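Local coordinates for unknown function protein VPA0580 (Vibrio parahaemolyticus, PDB 2QHQ), which is of unknown function but belongs to the HopJ family and is probably a type III effector, at residues F48-T53 and H101-N106. Sequence-based numbering, arbitrary orientation. Where two conformers were deposited one is given.
Sequences FTNGNT and HQNIRN
Three asparagines, N50 on the strand and N103 and N106 on the helix, carry this contact, each pairing a short reach with an amide that can both donate and accept. The tight, buried part centres on N50. Its CG lies anti to the backbone N (chi1 178°), which extends the amide toward the helix. N50 ND2 bonds to N103 OD1 at 2.9 Å, nearly straight and on a lone pair in the carbonyl plane. A second, more bent bond runs from N50 ND2 to the backbone N103 O, also 2.9 Å. The two side-chain amides lie nearly coplanar, 10° apart, and this double grip fixes the rotation of the N50 amide. N103 OD1 also accepts from N55 ND2. The F48 ring, packed on F117 and I115, meets it obliquely, with F48 CZ 3.6 Å from N103 OD1, while T53 offers CB and its methyl as a small nonpolar surface to the N103 and N106 amides.

The turn side is looser and more open to solvent. N106 CB rests 3.4 Å from N50 O, and N106 OD1 receives a bent bond from N52 N at 3.2 Å, the donor standing 49° above the carbonyl plane. N106 ND2 bonds back to Q102 O, which steadies the group. G51 readily takes the positive phi of the type II' turn's first corner, whereas N52 offers little beyond its backbone N-H and CB.

Helix 102-110 thus docks its first turn against the hairpin of strands 48-50 and 53-55; strand 115-117 flanks 48-50, F67 of helix 67-72 touches N50 and N103, and I104 packs on helix 86-92.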
loop_
_atom_site.group_PDB
_atom_site.type_symbol
_atom_site.label_atom_id
_atom_site.label_comp_id
_atom_site.label_asym_id
_atom_site.label_seq_id
_atom_site.Cartn_x
_atom_site.Cartn_y
_atom_site.Cartn_z
ATOM N N PHE B 48 -5.104 11.199 9.027
ATOM C CA PHE B 48 -5.677 10.005 8.390
ATOM C C PHE B 48 -6.872 9.475 9.146
ATOM O O PHE B 48 -6.924 9.569 10.371
ATOM C CB PHE B 48 -4.622 8.899 8.180
ATOM C CG PHE B 48 -4.215 8.143 9.438
ATOM C CD1 PHE B 48 -4.653 6.827 9.654
ATOM C CD2 PHE B 48 -3.329 8.719 10.361
ATOM C CE1 PHE B 48 -4.234 6.099 10.801
ATOM C CE2 PHE B 48 -2.892 8.008 11.497
ATOM C CZ PHE B 48 -3.349 6.692 11.713
ATOM N N THR B 49 -7.831 8.942 8.390
ATOM C CA THR B 49 -8.978 8.284 8.996
ATOM C C THR B 49 -8.725 6.793 8.982
ATOM O O THR B 49 -7.974 6.284 8.150
ATOM C CB THR B 49 -10.295 8.607 8.278
ATOM O OG1 THR B 49 -10.101 8.513 6.860
ATOM C CG2 THR B 49 -10.757 10.015 8.643
ATOM N N ASN B 50 -9.324 6.115 9.948
ATOM C CA ASN B 50 -9.083 4.703 10.149
ATOM C C ASN B 50 -10.385 4.110 10.681
ATOM O O ASN B 50 -10.601 4.019 11.890
ATOM C CB ASN B 50 -7.921 4.539 11.127
ATOM C CG ASN B 50 -7.602 3.078 11.453
ATOM O OD1 ASN B 50 -8.129 2.132 10.840
ATOM N ND2 ASN B 50 -6.729 2.893 12.449
ATOM N N GLY B 51 -11.277 3.770 9.752
ATOM C CA GLY B 51 -12.619 3.285 10.086
ATOM C C GLY B 51 -13.359 4.340 10.888
ATOM O O GLY B 51 -13.591 5.443 10.398
ATOM N N ASN B 52 -13.681 4.020 12.137
ATOM C CA ASN B 52 -14.462 4.937 12.965
ATOM C C ASN B 52 -13.621 5.866 13.830
ATOM O O ASN B 52 -14.149 6.580 14.688
ATOM C CB ASN B 52 -15.492 4.182 13.807
ATOM C CG ASN B 52 -16.655 3.656 12.974
ATOM O OD1 ASN B 52 -17.141 2.548 13.216
ATOM N ND2 ASN B 52 -17.099 4.440 11.984
ATOM N N THR B 53 -12.314 5.870 13.593
ATOM C CA THR B 53 -11.452 6.831 14.267
ATOM C C THR B 53 -10.731 7.754 13.266
ATOM O O THR B 53 -10.479 7.379 12.118
ATOM C CB THR B 53 -10.503 6.145 15.269
ATOM O OG1 THR B 53 -10.043 7.103 16.232
ATOM C CG2 THR B 53 -9.319 5.513 14.575
ATOM N N HIS B 101 -4.803 1.947 22.195
ATOM C CA HIS B 101 -4.432 1.686 20.790
ATOM C C HIS B 101 -5.650 1.637 19.868
ATOM O O HIS B 101 -5.876 0.645 19.156
ATOM C CB HIS B 101 -3.633 0.375 20.687
ATOM C CG HIS B 101 -2.574 0.239 21.733
ATOM N ND1 HIS B 101 -1.423 0.992 21.723
ATOM C CD2 HIS B 101 -2.500 -0.550 22.833
ATOM C CE1 HIS B 101 -0.691 0.690 22.782
ATOM N NE2 HIS B 101 -1.321 -0.248 23.471
ATOM N N GLN B 102 -6.438 2.709 19.873
ATOM C CA GLN B 102 -7.648 2.762 19.059
ATOM C C GLN B 102 -7.375 2.525 17.579
ATOM O O GLN B 102 -8.215 1.971 16.869
ATOM C CB GLN B 102 -8.395 4.092 19.255
ATOM C CG GLN B 102 -9.313 4.121 20.493
ATOM C CD GLN B 102 -10.361 3.001 20.497
ATOM O OE1 GLN B 102 -11.068 2.776 19.506
ATOM N NE2 GLN B 102 -10.468 2.299 21.621
ATOM N N ASN B 103 -6.214 2.955 17.094
ATOM C CA ASN B 103 -5.905 2.679 15.692
ATOM C C ASN B 103 -5.743 1.194 15.381
ATOM O O ASN B 103 -6.199 0.736 14.355
ATOM C CB ASN B 103 -4.714 3.492 15.217
ATOM C CG ASN B 103 -5.092 4.926 14.940
ATOM O OD1 ASN B 103 -5.767 5.207 13.963
ATOM N ND2 ASN B 103 -4.652 5.845 15.806
ATOM N N ILE B 104 -5.086 0.452 16.266
ATOM C CA ILE B 104 -4.996 -1.004 16.085
ATOM C C ILE B 104 -6.386 -1.632 16.126
ATOM O O ILE B 104 -6.739 -2.427 15.254
ATOM C CB ILE B 104 -4.101 -1.679 17.170
ATOM C CG1 ILE B 104 -2.674 -1.131 17.097
ATOM C CG2 ILE B 104 -4.090 -3.195 16.994
ATOM C CD1 ILE B 104 -1.730 -1.692 18.233
ATOM N N ARG B 105 -7.185 -1.251 17.128
ATOM C CA ARG B 105 -8.504 -1.854 17.315
ATOM C C ARG B 105 -9.438 -1.554 16.144
ATOM O O ARG B 105 -10.166 -2.422 15.728
ATOM C CB ARG B 105 -9.120 -1.433 18.646
ATOM C CG ARG B 105 -8.322 -1.921 19.853
ATOM C CD ARG B 105 -8.898 -1.404 21.173
ATOM N NE ARG B 105 -8.043 -1.854 22.280
ATOM C CZ ARG B 105 -8.114 -3.051 22.865
ATOM N NH1 ARG B 105 -9.012 -3.973 22.480
ATOM N NH2 ARG B 105 -7.271 -3.333 23.844
ATOM N N ASN B 106 -9.353 -0.349 15.589
ATOM C CA ASN B 106 -10.154 0.012 14.428
ATOM C C ASN B 106 -9.707 -0.700 13.175
ATOM O O ASN B 106 -10.525 -1.163 12.397
ATOM C CB ASN B 106 -10.193 1.526 14.204
ATOM C CG ASN B 106 -11.327 2.194 14.974
ATOM O OD1 ASN B 106 -12.487 2.211 14.524
ATOM N ND2 ASN B 106 -11.014 2.710 16.144
#